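Local coordinates for protein molinate hydrolase (Gulosibacter molinativorax, PDB 4UB9) that hydrolyses the thiocarbamate herbicide molinate, probably as a zinc-dependent amidohydrolase acting on a carbon-nitrogen bond that is not a peptide bond, at residues Ile36-Gly41 / Arg80-Gln85; Gly86-Pro91 / Asp451-Ala456; Ala129-Leu134 / Ala162-Arg167; Ser326-Thr331 / Phe402-Ala407. All coordinates share one frame; numbering follows the deposited sequence.

Contacts 1 and 2 lie in the small beta region built from both ends of the chain, contacts 3 and 4 in the barrel of the amidohydrolase fold. Contact 1 closes first along the chain, and its strand 81-83 leads straight into strand 88-95 of contact 2. The centres of these two are 13 Å apart, and Ile89 touches Ile38, Gly41 and Ala84. Contact 2 joins residues some 360 positions apart, so contacts 3 and 4 are both nested within its loop. Those two follow in series, their centres 22 Å apart on opposite sides of the chain's centre. Contact 4 alone approaches the zinc site; the other three are structural packing.

Contact 1. Residues Ile36-Gly41 / Arg80-Gln85; sequences IAIVGG and RQIDAQ
Ile82 CD1 touches two isoleucines of the neighbouring strand, 3.8 Å from Ile36 CD1 and 3.9 Å from Ile38 CD1. Ile38 and Ile82 run side by side in the same direction, whereas Ile36 slants across. Its CG1 is anti to the backbone N (chi1 -163°), which swings CD1 toward Ile82. Ala84 CB packs against Ile38 CG2 at 4.2 Å. Beneath these side chains the backbones form a parallel ladder between strands 36-39 and 81-83, with Ala37 N bonded to Arg80 O, Ile82 N to Ala37 O, and Val39 N to Ile82 O at 2.8 Å and a nearly straight 171°. Strand 81-83 is outermost, within this chain, in a four-stranded mixed sheet in which 36-39 is paired, antiparallel, with 55-60. Val39 O, taking the bond from Ala84 N at 2.7 Å, ends the ladder where both strands yield to turns. On one side Gly40 and Gly41 form a G1 beta bulge opposite Thr55; on the other, Asp83 OD1 accepts from Gln85 N at 3.2 Å in an Asx turn, met from above the carboxylate plane. Farther out, Ile38 and Ala84 rest on Ile89, Ile82 touches His466 and Val468, and Arg80 is salt-bridged to Glu473.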
# COMPACT_ATOMS: atom_id res chain seq x y z
N ILE A 36 19.74 51.48 -21.39
CA ILE A 36 18.99 51.07 -22.58
C ILE A 36 17.76 51.96 -22.75
O ILE A 36 17.26 52.58 -21.80
CB ILE A 36 18.56 49.58 -22.50
CG1 ILE A 36 18.15 49.01 -23.87
CG2 ILE A 36 17.40 49.38 -21.53
CD1 ILE A 36 18.17 47.50 -23.98
N ALA A 37 17.26 52.02 -23.98
CA ALA A 37 16.02 52.73 -24.27
C ALA A 37 15.12 51.88 -25.10
O ALA A 37 15.54 51.25 -26.07
CB ALA A 37 16.30 54.03 -24.99
N ILE A 38 13.86 51.92 -24.74
CA ILE A 38 12.82 51.12 -25.42
C ILE A 38 11.98 52.17 -26.11
O ILE A 38 11.34 52.98 -25.44
CB ILE A 38 11.92 50.31 -24.43
CG1 ILE A 38 12.69 49.80 -23.19
CG2 ILE A 38 11.20 49.19 -25.14
CD1 ILE A 38 13.83 48.86 -23.49
N VAL A 39 11.99 52.19 -27.43
CA VAL A 39 11.43 53.35 -28.14
C VAL A 39 10.18 53.07 -28.99
O VAL A 39 10.10 52.12 -29.78
CB VAL A 39 12.48 54.12 -29.00
CG1 VAL A 39 13.79 54.26 -28.25
CG2 VAL A 39 12.71 53.45 -30.35
N GLY A 40 9.19 53.93 -28.78
CA GLY A 40 8.12 54.14 -29.75
C GLY A 40 7.08 53.06 -29.74
O GLY A 40 6.48 52.74 -30.78
N GLY A 41 6.80 52.53 -28.56
CA GLY A 41 5.75 51.52 -28.41
C GLY A 41 4.58 51.99 -27.57
O GLY A 41 4.64 53.04 -26.94
N ARG A 80 22.22 51.88 -26.37
CA ARG A 80 21.54 50.64 -26.79
C ARG A 80 20.05 50.88 -26.84
O ARG A 80 19.47 51.49 -25.94
CB ARG A 80 21.86 49.48 -25.83
CG ARG A 80 22.96 48.56 -26.33
CD ARG A 80 22.46 47.68 -27.47
NE ARG A 80 21.49 46.67 -27.02
CZ ARG A 80 21.82 45.51 -26.45
NH1 ARG A 80 23.09 45.20 -26.24
NH2 ARG A 80 20.86 44.66 -26.07
N GLN A 81 19.40 50.40 -27.89
CA GLN A 81 17.97 50.66 -28.07
C GLN A 81 17.20 49.49 -28.53
O GLN A 81 17.69 48.64 -29.26
CB GLN A 81 17.75 51.71 -29.15
CG GLN A 81 18.47 53.01 -28.95
CD GLN A 81 18.06 54.06 -29.97
OE1 GLN A 81 17.02 53.94 -30.63
NE2 GLN A 81 18.88 55.10 -30.10
N ILE A 82 15.92 49.52 -28.22
CA ILE A 82 15.02 48.53 -28.76
C ILE A 82 13.94 49.28 -29.49
O ILE A 82 13.31 50.19 -28.94
CB ILE A 82 14.43 47.61 -27.67
CG1 ILE A 82 15.53 46.67 -27.15
CG2 ILE A 82 13.26 46.80 -28.18
CD1 ILE A 82 15.18 45.99 -25.83
N ASP A 83 13.67 48.82 -30.69
CA ASP A 83 12.64 49.41 -31.48
C ASP A 83 11.29 48.78 -31.16
O ASP A 83 10.98 47.68 -31.62
CB ASP A 83 12.96 49.27 -32.97
CG ASP A 83 11.88 49.87 -33.86
OD1 ASP A 83 11.10 50.74 -33.39
OD2 ASP A 83 11.81 49.49 -35.04
N ALA A 84 10.46 49.53 -30.48
CA ALA A 84 9.15 49.06 -30.08
C ALA A 84 7.99 49.46 -31.00
O ALA A 84 6.85 49.26 -30.66
CB ALA A 84 8.88 49.46 -28.64
N GLN A 85 8.29 50.03 -32.15
CA GLN A 85 7.25 50.52 -33.03
C GLN A 85 6.32 49.38 -33.36
O GLN A 85 6.76 48.32 -33.75
CB GLN A 85 7.87 51.02 -34.34
CG GLN A 85 7.60 52.47 -34.69
CD GLN A 85 7.15 52.67 -36.13
OE1 GLN A 85 7.64 52.04 -37.06
NE2 GLN A 85 6.20 53.57 -36.32

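Contact 2. Residues Gly86-Pro91 / Asp451-Ala456; sequences GKWILP and DQDPLA
Trp88, at the start of strand 88-95, lies against an Asx turn at Asp453, in the loop that leaves strand 447-450; the contact belongs to the beta region where N- and C-terminal parts of the amidohydrolase chain come together. One indole face is laid along that loop. Asp453 CB stands over the six-membered ring, 3.8 Å from its centroid, and Pro454 CD over the five-membered ring at 4.3 Å, both as CH-pi contacts, while Gln452 C lies nearer the rim. Asp451 O meets the ring at its edge, 3.6 Å from Trp88 CZ3. With CG anti to the Asp453 backbone N (chi1 -173°), the carboxylate is laid along the indole, 7° between planes. Asp453 OD1 accepts from Leu455 N at 3.2 Å, which holds the turn. Beside the ring, Lys87 runs alongside Asp451 and puts NZ 2.7 Å from Asp451 OD1 in a salt bridge; that oxygen's position is less certain. Lys87 NZ also bonds Ser465 OG. Leu90 CD1 reaches Pro454 CG at 4.3 Å. Around these residues, strand 88-95 is flanked by strand 41-43 and, antiparallel, by 447-450, and Ile419 of helix 415-421 packs on both Leu90 and Pro454.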
# COMPACT_ATOMS: atom_id res chain seq x y z
N GLY A 86 5.03 49.62 -33.24
CA GLY A 86 4.03 48.60 -33.48
C GLY A 86 3.92 47.56 -32.39
O GLY A 86 3.31 46.53 -32.57
N LYS A 87 4.51 47.85 -31.26
CA LYS A 87 4.64 46.88 -30.20
C LYS A 87 4.18 47.41 -28.85
O LYS A 87 3.94 48.58 -28.67
CB LYS A 87 6.08 46.38 -30.13
CG LYS A 87 6.43 45.48 -31.29
CD LYS A 87 7.88 45.03 -31.28
CE LYS A 87 8.21 44.31 -32.57
NZ LYS A 87 8.96 43.06 -32.34
N TRP A 88 3.99 46.50 -27.92
CA TRP A 88 3.53 46.84 -26.60
C TRP A 88 4.63 46.67 -25.57
O TRP A 88 5.36 45.71 -25.56
CB TRP A 88 2.30 46.04 -26.26
CG TRP A 88 1.09 46.51 -26.98
CD1 TRP A 88 0.08 47.28 -26.47
CD2 TRP A 88 0.75 46.26 -28.35
NE1 TRP A 88 -0.87 47.52 -27.44
CE2 TRP A 88 -0.49 46.89 -28.60
CE3 TRP A 88 1.37 45.55 -29.37
CZ2 TRP A 88 -1.11 46.86 -29.84
CZ3 TRP A 88 0.75 45.50 -30.62
CH2 TRP A 88 -0.48 46.16 -30.84
N ILE A 89 4.73 47.67 -24.71
CA ILE A 89 5.71 47.71 -23.66
C ILE A 89 5.04 47.53 -22.29
O ILE A 89 4.22 48.35 -21.87
CB ILE A 89 6.45 49.05 -23.62
CG1 ILE A 89 7.13 49.31 -24.96
CG2 ILE A 89 7.49 49.04 -22.50
CD1 ILE A 89 7.66 50.73 -25.13
N LEU A 90 5.42 46.45 -21.60
CA LEU A 90 4.90 46.10 -20.26
C LEU A 90 6.00 46.08 -19.22
O LEU A 90 7.20 46.00 -19.59
CB LEU A 90 4.21 44.76 -20.27
CG LEU A 90 2.78 44.72 -20.82
CD1 LEU A 90 2.73 45.00 -22.33
CD2 LEU A 90 2.16 43.36 -20.53
N PRO A 91 5.64 46.12 -17.92
CA PRO A 91 6.67 45.98 -16.92
C PRO A 91 7.15 44.57 -16.93
O PRO A 91 6.46 43.69 -17.41
CB PRO A 91 5.95 46.28 -15.60
CG PRO A 91 4.59 46.77 -15.97
CD PRO A 91 4.31 46.23 -17.31
N ASP A 451 4.68 41.62 -29.19
CA ASP A 451 4.37 41.93 -30.60
C ASP A 451 2.92 42.14 -30.88
O ASP A 451 2.56 42.69 -31.89
CB ASP A 451 4.79 40.78 -31.50
CG ASP A 451 6.26 40.71 -31.67
OD1 ASP A 451 6.94 41.68 -31.30
OD2 ASP A 451 6.76 39.65 -32.12
N GLN A 452 2.07 41.62 -30.01
CA GLN A 452 0.66 41.80 -30.17
C GLN A 452 0.01 42.29 -28.91
O GLN A 452 0.63 42.31 -27.86
CB GLN A 452 0.02 40.55 -30.67
CG GLN A 452 0.41 40.31 -32.11
CD GLN A 452 -0.05 38.95 -32.56
OE1 GLN A 452 -1.25 38.70 -32.71
NE2 GLN A 452 0.90 38.08 -32.82
N ASP A 453 -1.25 42.70 -29.05
CA ASP A 453 -1.97 43.45 -28.03
C ASP A 453 -2.61 42.54 -26.99
O ASP A 453 -3.62 41.87 -27.25
CB ASP A 453 -3.05 44.32 -28.68
CG ASP A 453 -3.73 45.27 -27.68
OD1 ASP A 453 -3.23 45.48 -26.55
OD2 ASP A 453 -4.77 45.83 -28.05
N PRO A 454 -2.07 42.56 -25.77
CA PRO A 454 -2.60 41.72 -24.71
C PRO A 454 -3.99 42.13 -24.23
O PRO A 454 -4.73 41.29 -23.74
CB PRO A 454 -1.59 41.88 -23.59
CG PRO A 454 -0.89 43.18 -23.85
CD PRO A 454 -0.93 43.39 -25.33
N LEU A 455 -4.37 43.38 -24.45
CA LEU A 455 -5.73 43.82 -24.10
C LEU A 455 -6.77 43.36 -25.07
O LEU A 455 -7.95 43.26 -24.74
CB LEU A 455 -5.77 45.32 -23.99
CG LEU A 455 -4.79 45.82 -22.92
CD1 LEU A 455 -4.61 47.32 -22.98
CD2 LEU A 455 -5.26 45.40 -21.52
N ALA A 456 -6.38 43.12 -26.31
CA ALA A 456 -7.33 42.64 -27.33
C ALA A 456 -7.56 41.16 -27.15
O ALA A 456 -8.64 40.63 -27.41
CB ALA A 456 -6.77 42.90 -28.73

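Contact 3. Residues Ala129-Leu134 / Ala162-Arg167; sequences AAQIAL and AAEGAR
Gln131 sends CG beside its own backbone N, opposite the carbonyl carbon (chi1 -70°), and then runs extended, so that NE2 reaches Glu164 O at 3.0 Å. The acceptor lies in the plane of the amide, yet the N-H arrives from above the Glu164 carbonyl plane and not along a lone pair. Leu134 has the other rotation, CG opposite its N (chi1 -172°), and lays CD2 3.6 Å from Glu164 OE1, which itself accepts from Gly165 N through its anti lone pair. Ala130 O is gripped twice: Leu134 N approaches one face of its plane in the helical bond, and Ala166 N the other at 3.2 Å. The chains are close here, Gln131 CA and Gly165 CA being 4.1 Å apart. With Gln131 OE1 also accepting from Leu481 N, a leucine at this position would probably leave both Glu164 O and Leu481 N without their side-chain mate. Glu164 OE2 is salt-bridged to Arg472. All touching residues are buried, in an arrangement belonging to the beta/alpha barrel: helix 122-135 packs on the loop that closes the beta-alpha-beta crossover from strand 138-143 through helix 148-159 to parallel strand 167-170.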
# COMPACT_ATOMS: atom_id res chain seq x y z
N ALA A 129 15.65 27.11 -12.82
CA ALA A 129 14.20 27.36 -12.78
C ALA A 129 13.90 28.87 -12.85
O ALA A 129 12.94 29.30 -13.50
CB ALA A 129 13.59 26.78 -11.53
N ALA A 130 14.75 29.66 -12.20
CA ALA A 130 14.62 31.12 -12.27
C ALA A 130 14.85 31.64 -13.70
O ALA A 130 14.24 32.61 -14.15
CB ALA A 130 15.61 31.77 -11.33
N GLN A 131 15.75 30.98 -14.42
CA GLN A 131 16.03 31.33 -15.83
C GLN A 131 14.87 30.97 -16.71
O GLN A 131 14.57 31.68 -17.66
CB GLN A 131 17.30 30.65 -16.31
CG GLN A 131 18.53 31.24 -15.66
CD GLN A 131 19.77 30.40 -15.89
OE1 GLN A 131 19.83 29.56 -16.77
NE2 GLN A 131 20.76 30.64 -15.09
N ILE A 132 14.23 29.86 -16.41
CA ILE A 132 13.05 29.47 -17.15
C ILE A 132 11.88 30.43 -16.92
O ILE A 132 11.10 30.69 -17.82
CB ILE A 132 12.66 28.04 -16.81
CG1 ILE A 132 13.68 27.10 -17.44
CG2 ILE A 132 11.26 27.71 -17.33
CD1 ILE A 132 13.47 25.65 -17.11
N ALA A 133 11.79 30.99 -15.73
CA ALA A 133 10.78 32.00 -15.48
C ALA A 133 11.09 33.24 -16.31
O ALA A 133 10.22 33.78 -16.98
CB ALA A 133 10.72 32.35 -14.01
N LEU A 134 12.36 33.64 -16.28
CA LEU A 134 12.87 34.78 -17.03
C LEU A 134 12.63 34.63 -18.55
O LEU A 134 12.19 35.58 -19.23
CB LEU A 134 14.34 34.97 -16.77
CG LEU A 134 14.97 36.24 -17.34
CD1 LEU A 134 14.24 37.49 -16.92
CD2 LEU A 134 16.44 36.35 -16.93
N ALA A 162 26.35 37.18 -10.10
CA ALA A 162 27.11 35.94 -10.36
C ALA A 162 26.38 34.89 -11.21
O ALA A 162 26.99 33.97 -11.75
CB ALA A 162 27.54 35.30 -9.06
N ALA A 163 25.06 35.02 -11.28
CA ALA A 163 24.27 34.07 -12.03
C ALA A 163 23.06 34.73 -12.65
O ALA A 163 22.53 35.72 -12.15
CB ALA A 163 23.83 32.93 -11.15
N GLU A 164 22.61 34.11 -13.72
CA GLU A 164 21.48 34.58 -14.48
C GLU A 164 20.13 34.07 -13.93
O GLU A 164 20.04 32.98 -13.38
CB GLU A 164 21.65 34.11 -15.93
CG GLU A 164 20.51 34.45 -16.88
CD GLU A 164 20.44 35.94 -17.17
OE1 GLU A 164 19.97 36.71 -16.30
OE2 GLU A 164 20.85 36.36 -18.29
N GLY A 165 19.10 34.89 -14.09
CA GLY A 165 17.73 34.49 -13.77
C GLY A 165 16.84 35.60 -13.26
O GLY A 165 17.29 36.66 -12.90
N ALA A 166 15.56 35.32 -13.18
CA ALA A 166 14.64 36.19 -12.48
C ALA A 166 15.14 36.44 -11.07
O ALA A 166 15.78 35.56 -10.48
CB ALA A 166 13.24 35.57 -12.41
N ARG A 167 14.91 37.64 -10.54
CA ARG A 167 15.30 37.86 -9.17
C ARG A 167 14.30 37.13 -8.26
O ARG A 167 13.11 36.96 -8.57
CB ARG A 167 15.49 39.31 -8.78
CG ARG A 167 14.26 40.08 -8.44
CD ARG A 167 14.61 41.49 -7.97
NE ARG A 167 15.25 42.25 -9.02
CZ ARG A 167 14.68 42.67 -10.15
NH1 ARG A 167 13.40 42.45 -10.42
NH2 ARG A 167 15.41 43.34 -11.04

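Contact 4. Residues Ser326-Thr331 / Phe402-Ala407; sequences SEVQPT and FVWMQA
The indole of Trp404 has Val328 O at its edge, in the ring plane, and Pro330 over one face, with Pro330 CG 4.2 Å from the centroid of the five-membered ring in a CH-pi contact. This is strand-helix packing of the beta/alpha barrel: helix 400-410 directs the tryptophan at Val328 and Pro330 of the segment that carries strand 326-328, which pairs in parallel with 368-370. Trp404 CG lies opposite its backbone N (chi1 -172°), carrying the ring off the helix so that NE1 faces Val328 O. The bond from Trp404 NE1 to Val328 O is 2.8 Å long and nearly straight at 171°, although the donor is tilted 33° from the carbonyl plane. Packing beside it is close, with Pro330 CD 3.3 Å from Trp404 CD1 and Val328 CG2 4.0 Å from Trp404 CZ2. A phenylalanine in place of Trp404 would probably leave the buried Val328 O without its N-H donor and open a gap beside Pro330.

Next to the contact, Glu327 and Gln329 lead to the metal site. Gln329 NE2 bonds Glu327 OE1 at 2.9 Å, with a weak second bond to OE2, while Glu327 OE2 accepts from the backbone N of His302, a zinc ligand. The Gln329 side chain is about 6 Å from the zinc ion, consistent with a second-shell role. On the helix side, Ala407 CB touches Pro330 CG and lies 3.8 Å from Thr331 O, the same oxygen that accepts from Lys411 NZ.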
# COMPACT_ATOMS: atom_id res chain seq x y z
N SER A 326 -5.64 38.62 -2.11
CA SER A 326 -5.79 37.16 -2.29
C SER A 326 -5.06 36.65 -3.51
O SER A 326 -5.27 37.20 -4.61
CB SER A 326 -7.26 36.85 -2.50
OG SER A 326 -8.01 37.19 -1.38
N GLU A 327 -4.21 35.63 -3.38
CA GLU A 327 -3.79 34.92 -4.57
C GLU A 327 -4.70 33.75 -4.76
O GLU A 327 -5.19 33.17 -3.81
CB GLU A 327 -2.28 34.59 -4.75
CG GLU A 327 -1.73 33.32 -4.22
CD GLU A 327 -1.76 32.10 -5.13
OE1 GLU A 327 -0.75 31.77 -5.79
OE2 GLU A 327 -2.77 31.42 -5.08
N VAL A 328 -4.95 33.45 -6.02
CA VAL A 328 -5.84 32.34 -6.39
C VAL A 328 -5.18 31.58 -7.50
O VAL A 328 -4.28 32.10 -8.17
CB VAL A 328 -7.21 32.78 -6.85
CG1 VAL A 328 -7.87 33.61 -5.76
CG2 VAL A 328 -7.10 33.59 -8.11
N GLN A 329 -5.54 30.31 -7.59
CA GLN A 329 -4.85 29.36 -8.51
C GLN A 329 -5.91 28.62 -9.28
O GLN A 329 -6.46 27.63 -8.80
CB GLN A 329 -3.96 28.38 -7.76
CG GLN A 329 -2.76 29.10 -7.19
CD GLN A 329 -1.90 28.25 -6.29
OE1 GLN A 329 -1.93 27.03 -6.35
NE2 GLN A 329 -1.11 28.91 -5.49
N PRO A 330 -6.27 29.16 -10.44
CA PRO A 330 -7.32 28.61 -11.21
C PRO A 330 -6.80 27.68 -12.28
O PRO A 330 -5.62 27.55 -12.55
CB PRO A 330 -7.91 29.84 -11.85
CG PRO A 330 -6.69 30.62 -12.19
CD PRO A 330 -5.79 30.43 -11.01
N THR A 331 -7.78 27.11 -12.92
CA THR A 331 -7.59 26.13 -13.91
C THR A 331 -8.43 26.59 -15.12
O THR A 331 -9.50 27.17 -14.95
CB THR A 331 -8.06 24.84 -13.27
OG1 THR A 331 -7.34 23.75 -13.82
CG2 THR A 331 -9.50 24.72 -13.37
N PHE A 402 0.99 32.78 -18.11
CA PHE A 402 0.14 32.97 -19.29
C PHE A 402 -1.17 32.22 -19.15
O PHE A 402 -2.24 32.74 -19.32
CB PHE A 402 0.81 32.50 -20.58
CG PHE A 402 2.15 33.14 -20.88
CD1 PHE A 402 2.35 34.51 -20.78
CD2 PHE A 402 3.23 32.35 -21.29
CE1 PHE A 402 3.60 35.07 -21.03
CE2 PHE A 402 4.47 32.92 -21.58
CZ PHE A 402 4.66 34.28 -21.43
N VAL A 403 -1.07 31.00 -18.68
CA VAL A 403 -2.25 30.19 -18.45
C VAL A 403 -3.17 30.77 -17.38
O VAL A 403 -4.41 30.69 -17.47
CB VAL A 403 -1.85 28.74 -18.06
CG1 VAL A 403 -3.07 27.89 -17.71
CG2 VAL A 403 -1.08 28.10 -19.21
N TRP A 404 -2.57 31.31 -16.33
CA TRP A 404 -3.34 31.92 -15.21
C TRP A 404 -4.22 33.06 -15.72
O TRP A 404 -5.43 33.11 -15.49
CB TRP A 404 -2.36 32.45 -14.14
CG TRP A 404 -2.99 32.92 -12.86
CD1 TRP A 404 -3.05 32.23 -11.69
CD2 TRP A 404 -3.58 34.19 -12.61
NE1 TRP A 404 -3.64 33.00 -10.72
CE2 TRP A 404 -3.98 34.20 -11.27
CE3 TRP A 404 -3.81 35.32 -13.40
CZ2 TRP A 404 -4.61 35.29 -10.69
CZ3 TRP A 404 -4.42 36.41 -12.84
CH2 TRP A 404 -4.82 36.39 -11.48
N MET A 405 -3.57 33.94 -16.46
CA MET A 405 -4.23 35.10 -17.08
C MET A 405 -5.34 34.69 -18.00
O MET A 405 -6.47 35.15 -17.90
CB MET A 405 -3.22 35.94 -17.81
CG MET A 405 -2.44 36.83 -16.84
SD MET A 405 -1.30 37.93 -17.66
CE MET A 405 -0.17 38.43 -16.38
N GLN A 406 -5.06 33.72 -18.82
CA GLN A 406 -6.10 33.15 -19.71
C GLN A 406 -7.26 32.59 -18.90
O GLN A 406 -8.43 32.90 -19.18
CB GLN A 406 -5.48 32.05 -20.61
CG GLN A 406 -6.50 31.39 -21.51
CD GLN A 406 -5.91 30.28 -22.34
OE1 GLN A 406 -4.74 30.32 -22.71
NE2 GLN A 406 -6.69 29.27 -22.58
N ALA A 407 -6.96 31.77 -17.88
CA ALA A 407 -8.03 31.15 -17.07
C ALA A 407 -8.89 32.21 -16.39
O ALA A 407 -10.10 32.08 -16.27
CB ALA A 407 -7.45 30.25 -16.01